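Side-chain contacts in genome polyprotein (Chicken sicinivirus JSY, PDB 6QWT), which contributes the 3Dpol part of the viral polyprotein, an RNA-dependent RNA polymerase that probably copies the viral genome during replication: residues S311-M316 / P320-S325; P66-I71 / H354-Y359; D102-N107 / S122-G127; P136-E141 / A178-I183; I396-S401 / Y464-T469. All coordinates share one frame; numbering follows the deposited sequence.

Contact 1 (S311-M316 / P320-S325)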
# COMPACT_ATOMS: atom_id res chain seq x y z
N SER A 311 1.31 -15.79 -4.70
CA SER A 311 2.69 -15.98 -5.15
C SER A 311 3.51 -16.71 -4.10
O SER A 311 4.24 -17.66 -4.43
CB SER A 311 3.30 -14.62 -5.48
OG SER A 311 2.51 -13.94 -6.44
N LEU A 312 3.41 -16.29 -2.84
CA LEU A 312 4.15 -16.97 -1.77
C LEU A 312 3.74 -18.43 -1.65
O LEU A 312 4.60 -19.32 -1.54
CB LEU A 312 3.91 -16.25 -0.44
CG LEU A 312 4.53 -14.87 -0.28
CD1 LEU A 312 3.82 -14.09 0.83
CD2 LEU A 312 6.03 -14.97 0.00
N LEU A 313 2.43 -18.71 -1.69
CA LEU A 313 1.96 -20.08 -1.61
C LEU A 313 2.48 -20.92 -2.77
O LEU A 313 2.82 -22.09 -2.60
CB LEU A 313 0.43 -20.11 -1.56
CG LEU A 313 -0.21 -19.63 -0.25
CD1 LEU A 313 -1.66 -19.24 -0.46
CD2 LEU A 313 -0.10 -20.68 0.83
N SER A 314 2.58 -20.32 -3.97
CA SER A 314 3.09 -21.07 -5.11
C SER A 314 4.56 -21.43 -4.93
O SER A 314 5.05 -22.41 -5.50
CB SER A 314 2.89 -20.28 -6.41
OG SER A 314 3.87 -19.28 -6.57
N ALA A 315 5.29 -20.64 -4.13
CA ALA A 315 6.67 -20.96 -3.80
C ALA A 315 6.75 -22.04 -2.73
O ALA A 315 7.57 -22.97 -2.84
CB ALA A 315 7.40 -19.70 -3.32
N MET A 316 5.92 -21.94 -1.69
CA MET A 316 5.97 -22.92 -0.61
C MET A 316 5.45 -24.28 -1.07
O MET A 316 5.91 -25.32 -0.57
CB MET A 316 5.17 -22.39 0.59
CG MET A 316 5.60 -20.98 1.02
SD MET A 316 4.65 -20.26 2.39
CE MET A 316 3.09 -21.08 2.16
N PRO A 320 9.34 -29.75 -0.43
CA PRO A 320 8.90 -31.13 -0.14
C PRO A 320 8.23 -31.29 1.22
O PRO A 320 7.37 -32.16 1.37
CB PRO A 320 10.21 -31.94 -0.22
CG PRO A 320 11.30 -30.93 -0.01
CD PRO A 320 10.80 -29.66 -0.64
N ASP A 321 8.59 -30.47 2.21
CA ASP A 321 8.07 -30.62 3.56
C ASP A 321 6.98 -29.61 3.89
O ASP A 321 6.62 -29.47 5.06
CB ASP A 321 9.21 -30.51 4.58
CG ASP A 321 10.30 -31.53 4.34
OD1 ASP A 321 11.46 -31.13 4.15
OD2 ASP A 321 9.98 -32.74 4.33
N PHE A 322 6.46 -28.89 2.90
CA PHE A 322 5.42 -27.90 3.16
C PHE A 322 4.15 -28.59 3.65
O PHE A 322 3.61 -29.46 2.96
CB PHE A 322 5.13 -27.07 1.91
CG PHE A 322 3.99 -26.11 2.08
CD1 PHE A 322 3.99 -25.19 3.12
CD2 PHE A 322 2.91 -26.13 1.21
CE1 PHE A 322 2.94 -24.31 3.28
CE2 PHE A 322 1.85 -25.24 1.37
CZ PHE A 322 1.87 -24.33 2.41
N ASP A 323 3.69 -28.19 4.82
CA ASP A 323 2.41 -28.65 5.35
C ASP A 323 1.34 -27.67 4.88
O ASP A 323 1.33 -26.51 5.30
CB ASP A 323 2.46 -28.74 6.88
CG ASP A 323 1.29 -29.51 7.46
OD1 ASP A 323 0.14 -29.31 7.00
OD2 ASP A 323 1.51 -30.30 8.40
N THR A 324 0.44 -28.13 4.01
CA THR A 324 -0.57 -27.25 3.43
C THR A 324 -1.60 -26.78 4.44
O THR A 324 -2.49 -26.01 4.06
CB THR A 324 -1.27 -27.95 2.26
OG1 THR A 324 -1.94 -29.13 2.72
CG2 THR A 324 -0.26 -28.32 1.18
N SER A 325 -1.51 -27.22 5.69
CA SER A 325 -2.43 -26.79 6.73
C SER A 325 -1.78 -26.01 7.86
O SER A 325 -2.50 -25.47 8.70
CB SER A 325 -3.16 -28.01 7.33
OG SER A 325 -4.09 -28.55 6.41
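Met316, the last residue of the helix, is packed against Phe322 of the loop that follows, and nearly all of the buried surface comes from this pair. Met316 CB sits over one face of the phenyl ring, 4.0 Å from its centroid and only 12° off the ring normal, which is a CH-pi contact. The chain then bends at chi3 (-28°, well away from a staggered angle), bringing the methyl CE to 3.4 Å from Phe322 CE1. The carbonyl oxygen Met316 O lies 3.1 Å from Phe322 CB. The sulfur is set less directly, with Met316 SD 5.2 Å from the ring centroid and oblique to it: a Met-aromatic contact. Phe322 reaches this place because its CG is anti to the backbone N (chi1 175°). Beyond the methionine, on the same side of the ring, Leu313 CD2 comes only to 4.4 Å from Phe322 CZ, obliquely.

Over the opposite face stands the backbone N of Thr324. Here the loop turns to solvent, with Thr324 and Ser325 exposed, and an Asx turn shapes it: Ser325 N gives a 3.0 Å bond to Asp323 OD1. Ile344 and Trp327 also pack on the phenyl ring. Helix 298-316 carries polymerase motif B, and strand 327-332 opens the motif C hairpin; Phe322 folds their connection back onto the palm.

Contact 2 (P66-I71 / H354-Y359)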
# COMPACT_ATOMS: atom_id res chain seq x y z
N PRO A 66 0.83 -19.78 -16.47
CA PRO A 66 1.06 -20.13 -15.06
C PRO A 66 2.19 -21.14 -14.91
O PRO A 66 2.33 -22.06 -15.71
CB PRO A 66 -0.28 -20.73 -14.63
CG PRO A 66 -0.87 -21.28 -15.89
CD PRO A 66 -0.43 -20.34 -16.98
N TRP A 67 3.00 -20.94 -13.88
CA TRP A 67 3.98 -21.95 -13.52
C TRP A 67 3.28 -23.11 -12.81
O TRP A 67 2.17 -22.94 -12.30
CB TRP A 67 5.09 -21.34 -12.67
CG TRP A 67 4.66 -20.39 -11.59
CD1 TRP A 67 4.50 -20.67 -10.26
CD2 TRP A 67 4.38 -18.99 -11.74
NE1 TRP A 67 4.12 -19.53 -9.58
CE2 TRP A 67 4.04 -18.49 -10.47
CE3 TRP A 67 4.37 -18.11 -12.83
CZ2 TRP A 67 3.70 -17.16 -10.25
CZ3 TRP A 67 4.03 -16.79 -12.62
CH2 TRP A 67 3.70 -16.32 -11.34
N PRO A 68 3.90 -24.29 -12.78
CA PRO A 68 3.17 -25.50 -12.35
C PRO A 68 2.47 -25.39 -11.00
O PRO A 68 1.41 -26.02 -10.83
CB PRO A 68 4.28 -26.56 -12.31
CG PRO A 68 5.21 -26.15 -13.38
CD PRO A 68 5.22 -24.64 -13.34
N SER A 69 3.00 -24.63 -10.05
CA SER A 69 2.41 -24.52 -8.73
C SER A 69 1.47 -23.33 -8.58
O SER A 69 0.92 -23.12 -7.50
CB SER A 69 3.51 -24.44 -7.66
OG SER A 69 4.25 -23.24 -7.77
N LEU A 70 1.27 -22.54 -9.65
CA LEU A 70 0.49 -21.31 -9.53
C LEU A 70 -1.00 -21.60 -9.35
O LEU A 70 -1.63 -21.10 -8.41
CB LEU A 70 0.72 -20.41 -10.74
CG LEU A 70 -0.07 -19.10 -10.72
CD1 LEU A 70 0.16 -18.34 -9.41
CD2 LEU A 70 0.29 -18.23 -11.92
N ILE A 71 -1.59 -22.39 -10.25
CA ILE A 71 -3.00 -22.74 -10.12
C ILE A 71 -3.29 -23.46 -8.80
O ILE A 71 -4.29 -23.12 -8.15
CB ILE A 71 -3.47 -23.56 -11.34
CG1 ILE A 71 -3.26 -22.76 -12.63
CG2 ILE A 71 -4.92 -24.01 -11.16
CD1 ILE A 71 -4.47 -22.01 -13.09
N HIS A 354 13.40 -16.60 -8.36
CA HIS A 354 14.38 -16.30 -9.39
C HIS A 354 14.23 -17.22 -10.60
O HIS A 354 14.48 -16.80 -11.73
CB HIS A 354 15.79 -16.40 -8.83
CG HIS A 354 16.11 -15.38 -7.78
ND1 HIS A 354 16.96 -15.64 -6.72
CD2 HIS A 354 15.70 -14.10 -7.63
CE1 HIS A 354 17.05 -14.56 -5.96
NE2 HIS A 354 16.29 -13.62 -6.49
N SER A 355 13.82 -18.46 -10.37
CA SER A 355 13.79 -19.45 -11.45
C SER A 355 12.46 -19.52 -12.18
O SER A 355 12.42 -20.03 -13.30
CB SER A 355 14.15 -20.83 -10.90
OG SER A 355 13.07 -21.37 -10.16
N GLN A 356 11.37 -19.02 -11.58
CA GLN A 356 10.05 -19.15 -12.16
C GLN A 356 9.31 -17.84 -12.35
O GLN A 356 8.32 -17.81 -13.09
CB GLN A 356 9.16 -20.08 -11.31
CG GLN A 356 9.66 -21.51 -11.21
CD GLN A 356 9.61 -22.24 -12.54
OE1 GLN A 356 8.61 -22.18 -13.26
NE2 GLN A 356 10.70 -22.92 -12.89
N THR A 357 9.73 -16.76 -11.68
CA THR A 357 9.02 -15.49 -11.78
C THR A 357 9.99 -14.35 -12.05
O THR A 357 11.18 -14.57 -12.29
CB THR A 357 8.24 -15.20 -10.48
OG1 THR A 357 9.16 -14.80 -9.46
CG2 THR A 357 7.46 -16.42 -10.02
N ASN A 358 9.48 -13.12 -12.03
CA ASN A 358 10.29 -11.92 -12.10
C ASN A 358 10.45 -11.25 -10.74
O ASN A 358 11.05 -10.18 -10.65
CB ASN A 358 9.68 -10.92 -13.10
CG ASN A 358 9.74 -11.42 -14.53
OD1 ASN A 358 10.70 -12.07 -14.94
ND2 ASN A 358 8.70 -11.12 -15.30
N TYR A 359 9.93 -11.86 -9.68
CA TYR A 359 10.04 -11.29 -8.34
C TYR A 359 11.48 -11.34 -7.85
O TYR A 359 12.16 -12.36 -7.98
CB TYR A 359 9.14 -12.05 -7.36
CG TYR A 359 7.66 -11.95 -7.61
CD1 TYR A 359 7.05 -10.73 -7.85
CD2 TYR A 359 6.86 -13.09 -7.56
CE1 TYR A 359 5.67 -10.65 -8.06
CE2 TYR A 359 5.50 -13.02 -7.76
CZ TYR A 359 4.91 -11.80 -8.01
OH TYR A 359 3.55 -11.74 -8.21
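Trp67 and Thr357 meet through a CH-pi contact, where the start of helix 70-81 comes against the end of helix 346-356, the motif D helix of the polymerase palm. The methyl Thr357 CG2 stands over the six-membered ring, 4.0 Å from its centroid and 15° off the normal, with Trp67 CZ2 as its nearest atom at 3.8 Å. The Thr357 torsion explains this: OG1 lies between the backbone N and the carbonyl carbon (chi1 74°), leaving CG2 to face the indole. Leu70 CD2 lies against the opposite face of the indole, 3.8 Å above its plane.

Van der Waals contacts are supplied by Gln356. Its chain is bent at chi2, and the amide oxygen OE1 rests 3.7 Å from Trp67 CB and 4.2 Å from Pro68 CD, against carbon atoms of the other segment. Its backbone oxygen, Gln356 O, approaches the indole obliquely, 4.0 Å from Trp67 CE3.

Hydrogen bonds hold each partner without joining the two segments. Thr357 OG1 accepts from Tyr359 N at 3.0 Å, with an N-H...O angle of 153°, forming an ST turn just past the end of helix 346-356; the same hydroxyl also bonds to Tyr353 O. Trp67 NE1 is bonded to Ser314 OG on helix 298-316, while Ser69 OG, at the indole edge and in its plane, bonds Ser314 O.

With no hydrogen bond between the segments, their adhesion is dispersive; the indole's rotation is set by its bond to Ser314, the threonine's by bonds within its own helix end and the turn after it.

Contact 3 (D102-N107 / S122-G127)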
# COMPACT_ATOMS: atom_id res chain seq x y z
N ASP A 102 -15.64 3.06 4.57
CA ASP A 102 -15.79 4.51 4.55
C ASP A 102 -15.97 5.01 3.12
O ASP A 102 -15.57 4.36 2.15
CB ASP A 102 -14.58 5.18 5.19
CG ASP A 102 -14.76 5.42 6.68
OD1 ASP A 102 -15.79 6.01 7.07
OD2 ASP A 102 -13.87 5.01 7.46
N GLY A 103 -16.59 6.18 3.01
CA GLY A 103 -16.77 6.82 1.73
C GLY A 103 -15.45 7.31 1.15
O GLY A 103 -14.38 7.20 1.75
N ILE A 104 -15.55 7.88 -0.05
CA ILE A 104 -14.35 8.32 -0.76
C ILE A 104 -13.80 9.58 -0.11
O ILE A 104 -14.52 10.36 0.53
CB ILE A 104 -14.65 8.55 -2.25
CG1 ILE A 104 -15.75 9.60 -2.43
CG2 ILE A 104 -15.03 7.24 -2.94
CD1 ILE A 104 -15.97 10.00 -3.87
N ASP A 105 -12.50 9.79 -0.28
CA ASP A 105 -11.83 11.01 0.18
C ASP A 105 -12.08 12.11 -0.85
O ASP A 105 -11.55 12.05 -1.96
CB ASP A 105 -10.34 10.75 0.37
CG ASP A 105 -9.66 11.86 1.15
OD1 ASP A 105 -8.69 11.55 1.88
OD2 ASP A 105 -10.07 13.03 1.03
N MET A 106 -12.88 13.11 -0.47
CA MET A 106 -13.21 14.18 -1.40
C MET A 106 -12.04 15.12 -1.66
O MET A 106 -12.13 15.96 -2.56
CB MET A 106 -14.40 14.98 -0.86
CG MET A 106 -15.38 15.44 -1.94
SD MET A 106 -16.12 14.08 -2.87
CE MET A 106 -16.97 13.19 -1.57
N ASN A 107 -10.94 15.00 -0.91
CA ASN A 107 -9.79 15.87 -1.08
C ASN A 107 -8.73 15.30 -2.00
O ASN A 107 -7.78 16.00 -2.34
CB ASN A 107 -9.16 16.19 0.28
CG ASN A 107 -10.02 17.11 1.11
OD1 ASN A 107 -10.59 18.08 0.60
ND2 ASN A 107 -10.12 16.82 2.41
N SER A 122 -16.08 19.10 -6.73
CA SER A 122 -16.91 19.80 -7.70
C SER A 122 -17.86 18.87 -8.44
O SER A 122 -18.89 19.34 -8.94
CB SER A 122 -16.02 20.53 -8.72
OG SER A 122 -15.24 21.53 -8.08
N LEU A 123 -17.56 17.58 -8.52
CA LEU A 123 -18.34 16.64 -9.30
C LEU A 123 -19.53 16.06 -8.55
O LEU A 123 -20.25 15.23 -9.11
CB LEU A 123 -17.45 15.50 -9.80
CG LEU A 123 -16.23 15.95 -10.61
CD1 LEU A 123 -15.17 14.85 -10.64
CD2 LEU A 123 -16.65 16.33 -12.02
N PHE A 124 -19.77 16.48 -7.30
CA PHE A 124 -20.84 15.92 -6.49
C PHE A 124 -21.74 17.02 -5.95
O PHE A 124 -21.29 18.14 -5.67
CB PHE A 124 -20.28 15.11 -5.31
CG PHE A 124 -19.40 13.96 -5.72
CD1 PHE A 124 -19.94 12.71 -5.98
CD2 PHE A 124 -18.03 14.13 -5.85
CE1 PHE A 124 -19.13 11.65 -6.36
CE2 PHE A 124 -17.22 13.08 -6.22
CZ PHE A 124 -17.77 11.84 -6.48
N ASP A 125 -23.02 16.69 -5.82
CA ASP A 125 -24.01 17.55 -5.19
C ASP A 125 -24.56 16.85 -3.95
O ASP A 125 -24.81 15.65 -3.98
CB ASP A 125 -25.16 17.89 -6.15
CG ASP A 125 -24.66 18.35 -7.51
OD1 ASP A 125 -23.80 19.26 -7.55
OD2 ASP A 125 -25.13 17.81 -8.53
N VAL A 126 -24.74 17.61 -2.88
CA VAL A 126 -25.27 17.06 -1.63
C VAL A 126 -26.79 16.99 -1.76
O VAL A 126 -27.46 18.02 -1.83
CB VAL A 126 -24.84 17.89 -0.42
CG1 VAL A 126 -25.45 17.33 0.86
CG2 VAL A 126 -23.33 17.94 -0.32
N GLY A 127 -27.32 15.77 -1.79
CA GLY A 127 -28.75 15.59 -1.91
C GLY A 127 -29.50 15.85 -0.62
O GLY A 127 -28.91 15.99 0.46
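Phe124 meets Met106 along one side of its ring and Ile104 at its tip. From CB, the first torsion places CG beside the backbone N and anti to the carbonyl carbon (chi1 -59°), which sends the ring out from strand 124-126 toward the loop 102-107. At CD2 the first contact appears, with Met106 SD 3.5 Å away. One atom further on, Phe124 CE2 is shared: Met106 SD lies at 3.7 Å and Ile104 CD1 at 4.1 Å. At the tip, Phe124 CZ is 3.7 Å from Ile104 CD1, the end of an extended isoleucine branch that arrives from the opposite direction.

Measured from the ring centroid, Met106 SD is 4.2 Å away and 43° off the normal, a Met-aromatic contact with the sulfur oblique to the ring. The bends at chi2 and chi3 of the methionine present SD to the ring and turn the methyl CE away, toward Ile104. Its backbone is shaped by an Asx turn in which Asn107 N bonds Asp105 OD2 at 2.9 Å, on the anti side of that oxygen and 25° out of the carboxylate plane.

Around the trio, Ile184 and Leu138 also touch Phe124, and Tyr132 of the paired strand 132-134 touches both Phe124 and Met106. With no hydrogen bond between them, the loop and the small hairpin are held together by dispersion and by a polarisable sulfur against the aromatic ring.

Contact 4 (P136-E141 / A178-I183)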
# COMPACT_ATOMS: atom_id res chain seq x y z
N PRO A 136 -24.56 14.79 -13.38
CA PRO A 136 -24.96 13.99 -14.54
C PRO A 136 -23.81 13.52 -15.41
O PRO A 136 -23.92 12.48 -16.07
CB PRO A 136 -25.90 14.93 -15.31
CG PRO A 136 -26.47 15.81 -14.25
CD PRO A 136 -25.36 16.02 -13.26
N GLU A 137 -22.69 14.26 -15.43
CA GLU A 137 -21.56 13.86 -16.25
C GLU A 137 -20.72 12.78 -15.58
O GLU A 137 -20.23 11.87 -16.26
CB GLU A 137 -20.70 15.08 -16.58
CG GLU A 137 -21.29 15.99 -17.64
CD GLU A 137 -22.12 17.11 -17.05
OE1 GLU A 137 -21.68 17.71 -16.04
OE2 GLU A 137 -23.22 17.39 -17.58
N LEU A 138 -20.55 12.85 -14.26
CA LEU A 138 -19.81 11.80 -13.57
C LEU A 138 -20.59 10.50 -13.56
O LEU A 138 -20.02 9.43 -13.79
CB LEU A 138 -19.49 12.24 -12.14
CG LEU A 138 -18.73 11.19 -11.31
CD1 LEU A 138 -17.48 10.72 -12.04
CD2 LEU A 138 -18.37 11.74 -9.94
N TYR A 139 -21.90 10.57 -13.29
CA TYR A 139 -22.75 9.38 -13.30
C TYR A 139 -22.62 8.62 -14.62
O TYR A 139 -22.54 7.39 -14.63
CB TYR A 139 -24.21 9.78 -13.05
CG TYR A 139 -25.20 8.63 -13.06
CD1 TYR A 139 -25.70 8.10 -14.25
CD2 TYR A 139 -25.65 8.08 -11.86
CE1 TYR A 139 -26.60 7.05 -14.25
CE2 TYR A 139 -26.55 7.02 -11.85
CZ TYR A 139 -27.02 6.52 -13.05
OH TYR A 139 -27.92 5.47 -13.04
N GLN A 140 -22.61 9.35 -15.73
CA GLN A 140 -22.54 8.72 -17.04
C GLN A 140 -21.18 8.09 -17.29
O GLN A 140 -21.08 7.08 -17.99
CB GLN A 140 -22.89 9.74 -18.12
CG GLN A 140 -22.72 9.26 -19.54
CD GLN A 140 -22.78 10.40 -20.54
OE1 GLN A 140 -23.59 11.32 -20.39
NE2 GLN A 140 -21.92 10.36 -21.55
N GLU A 141 -20.12 8.68 -16.73
CA GLU A 141 -18.79 8.09 -16.89
C GLU A 141 -18.64 6.83 -16.05
O GLU A 141 -18.01 5.86 -16.48
CB GLU A 141 -17.72 9.12 -16.54
CG GLU A 141 -17.45 10.14 -17.63
CD GLU A 141 -17.01 9.50 -18.93
OE1 GLU A 141 -17.87 9.28 -19.81
OE2 GLU A 141 -15.81 9.20 -19.07
N ALA A 178 -5.86 6.53 -10.17
CA ALA A 178 -6.95 6.22 -11.08
C ALA A 178 -7.97 7.35 -11.08
O ALA A 178 -8.08 8.11 -10.11
CB ALA A 178 -7.61 4.90 -10.69
N PRO A 179 -8.74 7.50 -12.16
CA PRO A 179 -9.76 8.56 -12.19
C PRO A 179 -10.96 8.21 -11.32
O PRO A 179 -11.22 7.04 -11.01
CB PRO A 179 -10.15 8.63 -13.67
CG PRO A 179 -9.80 7.30 -14.23
CD PRO A 179 -8.63 6.79 -13.44
N ILE A 180 -11.70 9.25 -10.95
CA ILE A 180 -12.77 9.11 -9.96
C ILE A 180 -13.87 8.18 -10.47
O ILE A 180 -14.45 7.41 -9.69
CB ILE A 180 -13.33 10.49 -9.57
CG1 ILE A 180 -14.45 10.36 -8.54
CG2 ILE A 180 -13.80 11.27 -10.80
CD1 ILE A 180 -14.01 9.73 -7.23
N HIS A 181 -14.17 8.21 -11.77
CA HIS A 181 -15.22 7.34 -12.29
C HIS A 181 -14.78 5.89 -12.32
O HIS A 181 -15.61 4.99 -12.16
CB HIS A 181 -15.67 7.81 -13.68
CG HIS A 181 -14.61 7.75 -14.73
ND1 HIS A 181 -13.54 8.62 -14.76
CD2 HIS A 181 -14.46 6.94 -15.80
CE1 HIS A 181 -12.78 8.34 -15.80
NE2 HIS A 181 -13.31 7.32 -16.45
N ALA A 182 -13.48 5.63 -12.52
CA ALA A 182 -12.98 4.26 -12.43
C ALA A 182 -12.93 3.77 -10.99
O ALA A 182 -13.10 2.58 -10.73
CB ALA A 182 -11.60 4.15 -13.07
N ILE A 183 -12.71 4.69 -10.04
CA ILE A 183 -12.65 4.29 -8.64
C ILE A 183 -14.04 3.92 -8.13
O ILE A 183 -14.21 2.92 -7.43
CB ILE A 183 -12.01 5.41 -7.81
CG1 ILE A 183 -10.48 5.31 -7.88
CG2 ILE A 183 -12.48 5.36 -6.36
CD1 ILE A 183 -9.78 6.63 -7.75
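Glu141 and His181 run alongside each other in the same direction, with Glu141 CB 3.8 Å from His181 CB. Next to them, Leu138 CD1 fits between two residues of the other helix, at 3.8 Å from His181 CB and 3.9 Å from Ile180 CG2. Leu138 crosses Ile180 at about a right angle, its CG anti to the backbone N (chi1 179°). The glutamate chain bends at chi2, and the carboxylate oxygen Glu141 OE2 ends 4.0 Å above one face of the imidazole, nearer the ring's border than its middle. The two flat groups are inclined at 46°. Glu141 OE2 and His181 NE2 remain 4.1 Å apart, too far for a hydrogen bond.

This is helix-to-helix packing at the N-terminal ends of helices 136-147 and 180-189, in what is probably the fingers of the right-hand polymerase fold.

In the next shell, Trp114 positions the histidine: its NE1 is hydrogen-bonded to His181 ND1, and its ring meets the imidazole with planes at about 70°. The bond from the indole N-H leaves ND1 as acceptor, and the ring proton therefore probably sits on NE2. Trp114 also touches Glu141 and Ile180. Pro179 occupies the N-cap position of helix 180-189, where its carbonyl oxygen accepts a 2.9 Å bond from Ile183 N.

Contact 5 (I396-S401 / Y464-T469)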
# COMPACT_ATOMS: atom_id res chain seq x y z
N ILE A 396 0.30 -5.55 22.69
CA ILE A 396 1.54 -5.44 21.92
C ILE A 396 1.64 -4.05 21.31
O ILE A 396 0.74 -3.61 20.60
CB ILE A 396 1.60 -6.52 20.83
CG1 ILE A 396 1.20 -7.89 21.40
CG2 ILE A 396 3.00 -6.58 20.22
CD1 ILE A 396 2.11 -8.40 22.50
N HIS A 397 2.76 -3.38 21.59
CA HIS A 397 3.04 -2.06 21.03
C HIS A 397 3.57 -2.18 19.60
O HIS A 397 4.43 -3.03 19.33
CB HIS A 397 4.08 -1.32 21.88
CG HIS A 397 3.59 -0.87 23.22
ND1 HIS A 397 2.98 0.35 23.41
CD2 HIS A 397 3.63 -1.47 24.43
CE1 HIS A 397 2.66 0.48 24.69
NE2 HIS A 397 3.05 -0.61 25.33
N PRO A 398 3.08 -1.36 18.68
CA PRO A 398 3.77 -1.18 17.39
C PRO A 398 4.88 -0.16 17.53
O PRO A 398 4.63 1.04 17.68
CB PRO A 398 2.65 -0.69 16.47
CG PRO A 398 1.69 0.01 17.38
CD PRO A 398 1.80 -0.64 18.73
N VAL A 399 6.12 -0.63 17.51
CA VAL A 399 7.29 0.21 17.74
C VAL A 399 7.95 0.47 16.39
O VAL A 399 8.68 -0.37 15.86
CB VAL A 399 8.26 -0.43 18.73
CG1 VAL A 399 9.43 0.51 19.03
CG2 VAL A 399 7.53 -0.80 20.01
N ILE A 400 7.68 1.64 15.82
CA ILE A 400 8.23 2.01 14.52
C ILE A 400 9.70 2.37 14.68
O ILE A 400 10.15 2.76 15.77
CB ILE A 400 7.41 3.16 13.90
CG1 ILE A 400 7.64 3.24 12.38
CG2 ILE A 400 7.72 4.49 14.57
CD1 ILE A 400 6.53 3.94 11.64
N SER A 401 10.45 2.23 13.60
CA SER A 401 11.87 2.57 13.62
C SER A 401 12.04 4.04 13.98
O SER A 401 11.34 4.90 13.42
CB SER A 401 12.51 2.28 12.26
OG SER A 401 11.86 3.01 11.24
N TYR A 464 -2.54 6.06 28.01
CA TYR A 464 -3.89 5.75 28.46
C TYR A 464 -4.80 5.44 27.28
O TYR A 464 -5.53 4.44 27.28
CB TYR A 464 -4.48 6.91 29.27
CG TYR A 464 -5.99 6.80 29.36
CD1 TYR A 464 -6.59 5.87 30.20
CD2 TYR A 464 -6.81 7.59 28.56
CE1 TYR A 464 -7.96 5.75 30.27
CE2 TYR A 464 -8.18 7.47 28.61
CZ TYR A 464 -8.75 6.55 29.47
OH TYR A 464 -10.13 6.43 29.53
N ARG A 465 -4.78 6.30 26.26
CA ARG A 465 -5.69 6.11 25.13
C ARG A 465 -5.34 4.85 24.34
O ARG A 465 -6.24 4.20 23.79
CB ARG A 465 -5.67 7.34 24.22
CG ARG A 465 -6.62 8.43 24.70
CD ARG A 465 -6.80 9.54 23.68
NE ARG A 465 -7.49 9.10 22.48
CZ ARG A 465 -8.80 8.87 22.40
NH1 ARG A 465 -9.33 8.48 21.25
NH2 ARG A 465 -9.58 9.03 23.46
N TRP A 466 -4.06 4.47 24.29
CA TRP A 466 -3.70 3.21 23.64
C TRP A 466 -4.27 2.02 24.41
O TRP A 466 -4.89 1.13 23.82
CB TRP A 466 -2.19 3.07 23.52
CG TRP A 466 -1.79 1.75 22.93
CD1 TRP A 466 -1.88 1.38 21.62
CD2 TRP A 466 -1.24 0.62 23.63
NE1 TRP A 466 -1.42 0.09 21.46
CE2 TRP A 466 -1.02 -0.39 22.68
CE3 TRP A 466 -0.91 0.37 24.96
CZ2 TRP A 466 -0.49 -1.64 23.02
CZ3 TRP A 466 -0.39 -0.86 25.30
CH2 TRP A 466 -0.18 -1.85 24.33
N LEU A 467 -4.06 1.99 25.73
CA LEU A 467 -4.60 0.91 26.54
C LEU A 467 -6.12 0.84 26.43
O LEU A 467 -6.70 -0.25 26.43
CB LEU A 467 -4.18 1.09 28.00
CG LEU A 467 -2.73 0.78 28.36
CD1 LEU A 467 -2.41 1.27 29.76
CD2 LEU A 467 -2.46 -0.71 28.24
N ALA A 468 -6.78 2.00 26.31
CA ALA A 468 -8.23 2.02 26.21
C ALA A 468 -8.71 1.37 24.92
O ALA A 468 -9.65 0.58 24.92
CB ALA A 468 -8.74 3.45 26.32
N THR A 469 -8.07 1.70 23.79
CA THR A 469 -8.55 1.17 22.52
C THR A 469 -8.20 -0.31 22.37
O THR A 469 -8.98 -1.08 21.78
CB THR A 469 -7.98 1.99 21.35
OG1 THR A 469 -6.56 1.80 21.27
CG2 THR A 469 -8.29 3.47 21.54
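Trp466 O, the carbonyl oxygen of the tryptophan that stacks on His397, accepts a 3.1 Å hydrogen bond from Thr469 OG1, one helical turn further on. The Trp466 side chain leaves the helix with CG anti to the backbone N (chi1 177°) and lays its six-membered ring over the imidazole of His397. The two rings form an offset stack, centroids 3.9 Å apart and planes inclined by 20°. The closest atoms are His397 CE1 and Trp466 CZ3, at 3.4 Å, while Trp466 CH2 stands over the centre of the imidazole.

At the indole edge, near its plane, Ile396 O lies 3.4 Å from Trp466 CZ2, and Pro398 CD comes obliquely to 4.3 Å from Trp466 NE1. Both rings are also held by polar partners: His397 NE2 by Asp389 OD2, His397 ND1 by His430 ND1, and Trp466 NE1 by Asp213 O. These bonds limit how far either ring can rotate out of the stack.

The short axes of strand and helix run 10.8 Å apart at 125°, a gap the stacked rings bridge. Strand 396-400 pairs with 384-388 in the motif E hairpin, and helix 459-469 belongs to the thumb, making this a palm-thumb junction of the polymerase fold.

In the fold
From the N terminus, contact 2 opens first, at 66-71, and closes only at 354-359, so its long loop encloses three others. Within it, contact 3 (102-107 to 122-127) and contact 4 (136-141 to 178-183) follow in series; they touch, with Phe124 CZ 3.5 Å from Leu138 CD2, and together join hairpin and helices of the probable fingers. Contact 1 (311-316 to 320-325) closes a short turn, also within that loop, and meets contact 2 in the palm through Ser311 OG and Tyr359 OH, 3.0 Å apart. Contact 5 comes afterwards and ties palm to thumb. No loops cross, and contacts 1 and 3 lie about 44 Å apart between centres.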